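Local coordinates for protein small ribosomal subunit biogenesis GTPase RsgA (Thermotoga maritima, PDB 1U0L) that probably acts as a zinc-containing, circularly permuted GTPase that assists late maturation of the 30S ribosomal subunit and helps release RbfA, at residues 242-245 against 246-250; 273-277 against 278-282. All blocks are in the same frame, centred on the assembly; numbering follows the deposited sequence.

Interaction 1: 242-245 against 246-250; sequences EELK and HYFKE
Glu-243 and Tyr-247, one helical turn apart, are joined at their polar ends: the tyrosine OH donates to Glu-243 OE1 at 2.8 Å, using the anti lone pair of that oxygen. At chi1 170° the CG of Glu-243 points away from its own backbone N, and the extended chain carries the carboxylate to the hydroxyl; CG comes within 3.7 Å of Tyr-247 CE1, the side chains crossing at an angle. The carboxylate plane stands 61° from the ring plane. OE1 also forms a salt bridge with Lys-113 of helix 101-113, and OE2 takes the backbone N of Glu-240. The backbone narrows into a 3-10-like turn here, with His-246 N on Glu-243 O at 3.0 Å and Tyr-247 N on Leu-244 O at 2.7 Å.

The close-packed side is apolar. Leu-244 CD2 meets the edge of Phe-248 at CE1, 3.9 Å away, and both residues pack against Val-109 and helix 282-296, where Tyr-288 meets the phenylalanine ring edge-to-face. His-246 lies on the exposed side, where Lys-245 CG sits over one face in a CH-pi contact, 4.0 Å from the ring centroid. Lys-245 NZ forms a salt bridge with Asp-260, and the lysine side chain also touches the zinc ligand His-263.

A phenylalanine in place of Tyr-247 would probably cost Glu-243 OE1 its hydroxyl donor, leaving it to Lys-113 and the turn without this side-chain tie. The shared carboxylate thus links the turn to the GTPase domain, while the salt bridge of Lys-245 to Asp-260 links it to the zinc-binding loop.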
loop_
_atom_site.group_PDB
_atom_site.type_symbol
_atom_site.label_atom_id
_atom_site.label_comp_id
_atom_site.label_asym_id
_atom_site.label_seq_id
_atom_site.Cartn_x
_atom_site.Cartn_y
_atom_site.Cartn_z
ATOM N N GLU A 242 3.187 -12.109 18.686
ATOM C CA GLU A 242 3.190 -13.434 18.067
ATOM C C GLU A 242 2.598 -13.449 16.659
ATOM O O GLU A 242 2.696 -14.447 15.950
ATOM C CB GLU A 242 2.432 -14.419 18.962
ATOM C CG GLU A 242 1.121 -13.866 19.518
ATOM C CD GLU A 242 1.317 -12.983 20.740
ATOM O OE1 GLU A 242 0.414 -12.174 21.042
ATOM O OE2 GLU A 242 2.367 -13.108 21.409
ATOM N N GLU A 243 1.992 -12.338 16.260
ATOM C CA GLU A 243 1.378 -12.228 14.940
ATOM C C GLU A 243 2.355 -11.730 13.865
ATOM O O GLU A 243 2.340 -12.192 12.717
ATOM C CB GLU A 243 0.172 -11.290 15.033
ATOM C CG GLU A 243 -0.429 -10.876 13.705
ATOM C CD GLU A 243 -1.630 -9.967 13.890
ATOM O OE1 GLU A 243 -2.130 -9.428 12.877
ATOM O OE2 GLU A 243 -2.074 -9.798 15.049
ATOM N N LEU A 244 3.203 -10.785 14.258
ATOM C CA LEU A 244 4.199 -10.185 13.382
ATOM C C LEU A 244 4.929 -11.167 12.449
ATOM O O LEU A 244 5.092 -10.888 11.261
ATOM C CB LEU A 244 5.231 -9.460 14.240
ATOM C CG LEU A 244 5.712 -8.051 13.896
ATOM C CD1 LEU A 244 7.039 -7.831 14.605
ATOM C CD2 LEU A 244 5.880 -7.873 12.401
ATOM N N LYS A 245 5.372 -12.304 12.984
ATOM C CA LYS A 245 6.119 -13.297 12.204
ATOM C C LYS A 245 5.466 -13.696 10.876
ATOM O O LYS A 245 6.150 -14.127 9.947
ATOM C CB LYS A 245 6.364 -14.556 13.047
ATOM C CG LYS A 245 5.146 -15.452 13.159
ATOM C CD LYS A 245 5.364 -16.625 14.083
ATOM C CE LYS A 245 5.425 -16.177 15.521
ATOM N NZ LYS A 245 5.036 -17.287 16.430
ATOM N N HIS A 246 4.148 -13.556 10.790
ATOM C CA HIS A 246 3.422 -13.904 9.573
ATOM C C HIS A 246 3.516 -12.801 8.530
ATOM O O HIS A 246 2.967 -12.919 7.441
ATOM C CB HIS A 246 1.939 -14.137 9.872
ATOM C CG HIS A 246 1.682 -15.202 10.886
ATOM N ND1 HIS A 246 2.185 -16.479 10.767
ATOM C CD2 HIS A 246 0.984 -15.178 12.046
ATOM C CE1 HIS A 246 1.813 -17.193 11.814
ATOM N NE2 HIS A 246 1.083 -16.428 12.604
ATOM N N TYR A 247 4.207 -11.722 8.858
ATOM C CA TYR A 247 4.309 -10.617 7.932
ATOM C C TYR A 247 5.714 -10.445 7.364
ATOM O O TYR A 247 6.111 -9.360 6.921
ATOM C CB TYR A 247 3.802 -9.373 8.640
ATOM C CG TYR A 247 2.354 -9.533 9.060
ATOM C CD1 TYR A 247 1.879 -8.964 10.242
ATOM C CD2 TYR A 247 1.442 -10.220 8.250
ATOM C CE1 TYR A 247 0.533 -9.070 10.608
ATOM C CE2 TYR A 247 0.096 -10.325 8.605
ATOM C CZ TYR A 247 -0.346 -9.743 9.781
ATOM O OH TYR A 247 -1.675 -9.780 10.109
ATOM N N PHE A 248 6.451 -11.550 7.378
ATOM C CA PHE A 248 7.799 -11.629 6.839
ATOM C C PHE A 248 7.817 -12.891 5.974
ATOM O O PHE A 248 8.215 -13.953 6.453
ATOM C CB PHE A 248 8.824 -11.783 7.961
ATOM C CG PHE A 248 9.275 -10.485 8.569
ATOM C CD1 PHE A 248 8.480 -9.816 9.489
ATOM C CD2 PHE A 248 10.504 -9.929 8.205
ATOM C CE1 PHE A 248 8.890 -8.612 10.044
ATOM C CE2 PHE A 248 10.933 -8.728 8.745
ATOM C CZ PHE A 248 10.120 -8.060 9.672
ATOM N N LYS A 249 7.356 -12.778 4.724
ATOM C CA LYS A 249 7.319 -13.908 3.792
ATOM C C LYS A 249 8.286 -15.012 4.188
ATOM O O LYS A 249 7.869 -16.115 4.531
ATOM C CB LYS A 249 7.701 -13.483 2.375
ATOM C CG LYS A 249 6.711 -12.630 1.599
ATOM C CD LYS A 249 7.041 -12.725 0.097
ATOM C CE LYS A 249 6.207 -11.787 -0.715
ATOM N NZ LYS A 249 4.765 -11.868 -0.312
ATOM N N GLU A 250 9.582 -14.703 4.121
ATOM C CA GLU A 250 10.646 -15.654 4.449
ATOM C C GLU A 250 10.295 -16.602 5.584
ATOM O O GLU A 250 10.599 -17.786 5.512
ATOM C CB GLU A 250 11.940 -14.927 4.831
ATOM C CG GLU A 250 12.369 -13.855 3.878
ATOM C CD GLU A 250 12.111 -12.479 4.437
ATOM O OE1 GLU A 250 10.949 -12.203 4.816
ATOM O OE2 GLU A 250 13.073 -11.683 4.498
#

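Interaction 2: 273-277 against 278-282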
loop_
_atom_site.group_PDB
_atom_site.type_symbol
_atom_site.label_atom_id
_atom_site.label_comp_id
_atom_site.label_asym_id
_atom_site.label_seq_id
_atom_site.Cartn_x
_atom_site.Cartn_y
_atom_site.Cartn_z
ATOM N N GLU A 273 18.045 -20.510 12.330
ATOM C CA GLU A 273 19.023 -21.343 11.643
ATOM C C GLU A 273 19.315 -20.745 10.270
ATOM O O GLU A 273 20.476 -20.560 9.900
ATOM C CB GLU A 273 18.497 -22.771 11.476
ATOM C CG GLU A 273 19.400 -23.660 10.634
ATOM C CD GLU A 273 18.814 -25.040 10.390
ATOM O OE1 GLU A 273 18.594 -25.774 11.375
ATOM O OE2 GLU A 273 18.571 -25.394 9.215
ATOM N N ALA A 274 18.250 -20.437 9.533
ATOM C CA ALA A 274 18.337 -19.859 8.192
ATOM C C ALA A 274 19.182 -18.585 8.129
ATOM O O ALA A 274 19.891 -18.343 7.147
ATOM C CB ALA A 274 16.930 -19.569 7.671
ATOM N N VAL A 275 19.097 -17.765 9.170
ATOM C CA VAL A 275 19.858 -16.525 9.223
ATOM C C VAL A 275 21.359 -16.795 9.330
ATOM O O VAL A 275 22.165 -16.123 8.681
ATOM C CB VAL A 275 19.413 -15.672 10.410
ATOM C CG1 VAL A 275 20.319 -14.451 10.552
ATOM C CG2 VAL A 275 17.976 -15.253 10.215
ATOM N N GLU A 276 21.727 -17.776 10.156
ATOM C CA GLU A 276 23.125 -18.158 10.333
ATOM C C GLU A 276 23.672 -18.702 9.022
ATOM O O GLU A 276 24.877 -18.732 8.820
ATOM C CB GLU A 276 23.252 -19.224 11.413
ATOM C CG GLU A 276 22.890 -18.741 12.793
ATOM C CD GLU A 276 22.951 -19.849 13.817
ATOM O OE1 GLU A 276 22.733 -19.565 15.012
ATOM O OE2 GLU A 276 23.214 -21.006 13.423
ATOM N N ASN A 277 22.775 -19.136 8.142
ATOM C CA ASN A 277 23.155 -19.669 6.837
ATOM C C ASN A 277 23.320 -18.530 5.849
ATOM O O ASN A 277 24.376 -18.360 5.245
ATOM C CB ASN A 277 22.074 -20.604 6.292
ATOM C CG ASN A 277 21.888 -21.839 7.136
ATOM O OD1 ASN A 277 21.003 -22.656 6.870
ATOM N ND2 ASN A 277 22.724 -21.991 8.162
ATOM N N GLY A 278 22.259 -17.753 5.685
ATOM C CA GLY A 278 22.295 -16.658 4.745
ATOM C C GLY A 278 21.100 -16.790 3.828
ATOM O O GLY A 278 21.001 -16.084 2.825
ATOM N N GLU A 279 20.201 -17.714 4.174
ATOM C CA GLU A 279 18.971 -17.954 3.414
ATOM C C GLU A 279 17.990 -16.831 3.732
ATOM O O GLU A 279 17.038 -16.586 2.991
ATOM C CB GLU A 279 18.344 -19.290 3.819
ATOM C CG GLU A 279 19.038 -20.522 3.274
ATOM C CD GLU A 279 18.692 -21.774 4.065
ATOM O OE1 GLU A 279 17.505 -21.955 4.420
ATOM O OE2 GLU A 279 19.610 -22.580 4.328
ATOM N N ILE A 280 18.230 -16.176 4.863
ATOM C CA ILE A 280 17.421 -15.058 5.327
ATOM C C ILE A 280 18.362 -13.881 5.588
ATOM O O ILE A 280 19.317 -14.007 6.360
ATOM C CB ILE A 280 16.696 -15.400 6.646
ATOM C CG1 ILE A 280 15.636 -16.476 6.407
ATOM C CG2 ILE A 280 16.053 -14.147 7.226
ATOM C CD1 ILE A 280 14.794 -16.803 7.641
ATOM N N ALA A 281 18.105 -12.743 4.954
ATOM C CA ALA A 281 18.961 -11.573 5.166
ATOM C C ALA A 281 18.984 -11.194 6.649
ATOM O O ALA A 281 17.952 -11.189 7.310
ATOM C CB ALA A 281 18.466 -10.391 4.330
ATOM N N GLU A 282 20.162 -10.882 7.171
ATOM C CA GLU A 282 20.277 -10.505 8.575
ATOM C C GLU A 282 19.368 -9.321 8.909
ATOM O O GLU A 282 18.681 -9.327 9.935
ATOM C CB GLU A 282 21.728 -10.154 8.914
ATOM C CG GLU A 282 22.713 -11.269 8.590
ATOM C CD GLU A 282 24.135 -10.940 9.000
ATOM O OE1 GLU A 282 25.042 -11.747 8.694
ATOM O OE2 GLU A 282 24.344 -9.878 9.629
#
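Ala-274 O receives two backbone donors from the turn that follows helix 270-277. Gly-278 N reaches it at 2.8 Å in a nearly straight bond (N-H...O angle 177°), and Glu-279 N comes in at 3.1 Å on a more bent path. The second has the six-to-one pattern of a Schellman motif, but the five-to-two bond, from Gly-278 N to Val-275 O, is not made: Gly-278 N points at Ala-274 O and its angle to Val-275 O is poor, so the turn only resembles one. Gly-278 is the first residue to leave helical backbone angles, with phi at 128°, where a CB would run into the carbonyl oxygen of Asn-277. The chain can therefore reverse here and lay Ile-280 back against the helix.

Ile-280 makes the apolar closure with two branches. Its CG1 is anti to the carbonyl carbon (chi1 -68°), which carries CD1 over the methyl of Ala-274, 3.5 Å from CB. The CG2 branch faces the other helix residue and meets Val-275 CG2 at 3.7 Å, the two side chains crossing at a slant. Phe-251 and Lys-254 of the preceding loop also touch Ile-280, and Lys-254 lies on Ala-274 as well. Ala-274 and Ile-280 are thus buried, while Val-275 stays partly exposed.

The outer side is polar and exposed. The side chains of Asn-277 and Glu-279 run alongside each other, their flat ends turned 51° apart, and the carboxylate atoms Glu-273 OE2 and Glu-279 OE2 are 5.7 Å apart. The hold of the turn thus rests on one doubly used carbonyl and on an isoleucine fitted against two small helix side chains, with the acidic groups on the exposed outer side.

Interactions 1 and 2 come in series along the chain, their centres 16 Å apart and their nearest atoms about 4 Å apart without touching. The first closes helix 241-244; the second closes helix 270-277, the next helix in order. The zinc ligands Cys-256, Cys-261, His-263 and Cys-269 fall between them in sequence. Helix 282-296 is common to both: residues of 242-250 pack on it, whereas 278-282 leads into it, with Ala-281 at its N-cap. Phe-251 joins the two areas, meeting Phe-248 and Ile-280. Together they frame the zinc-finger region, and interaction 1 also borders helix 101-113 of the GTPase domain.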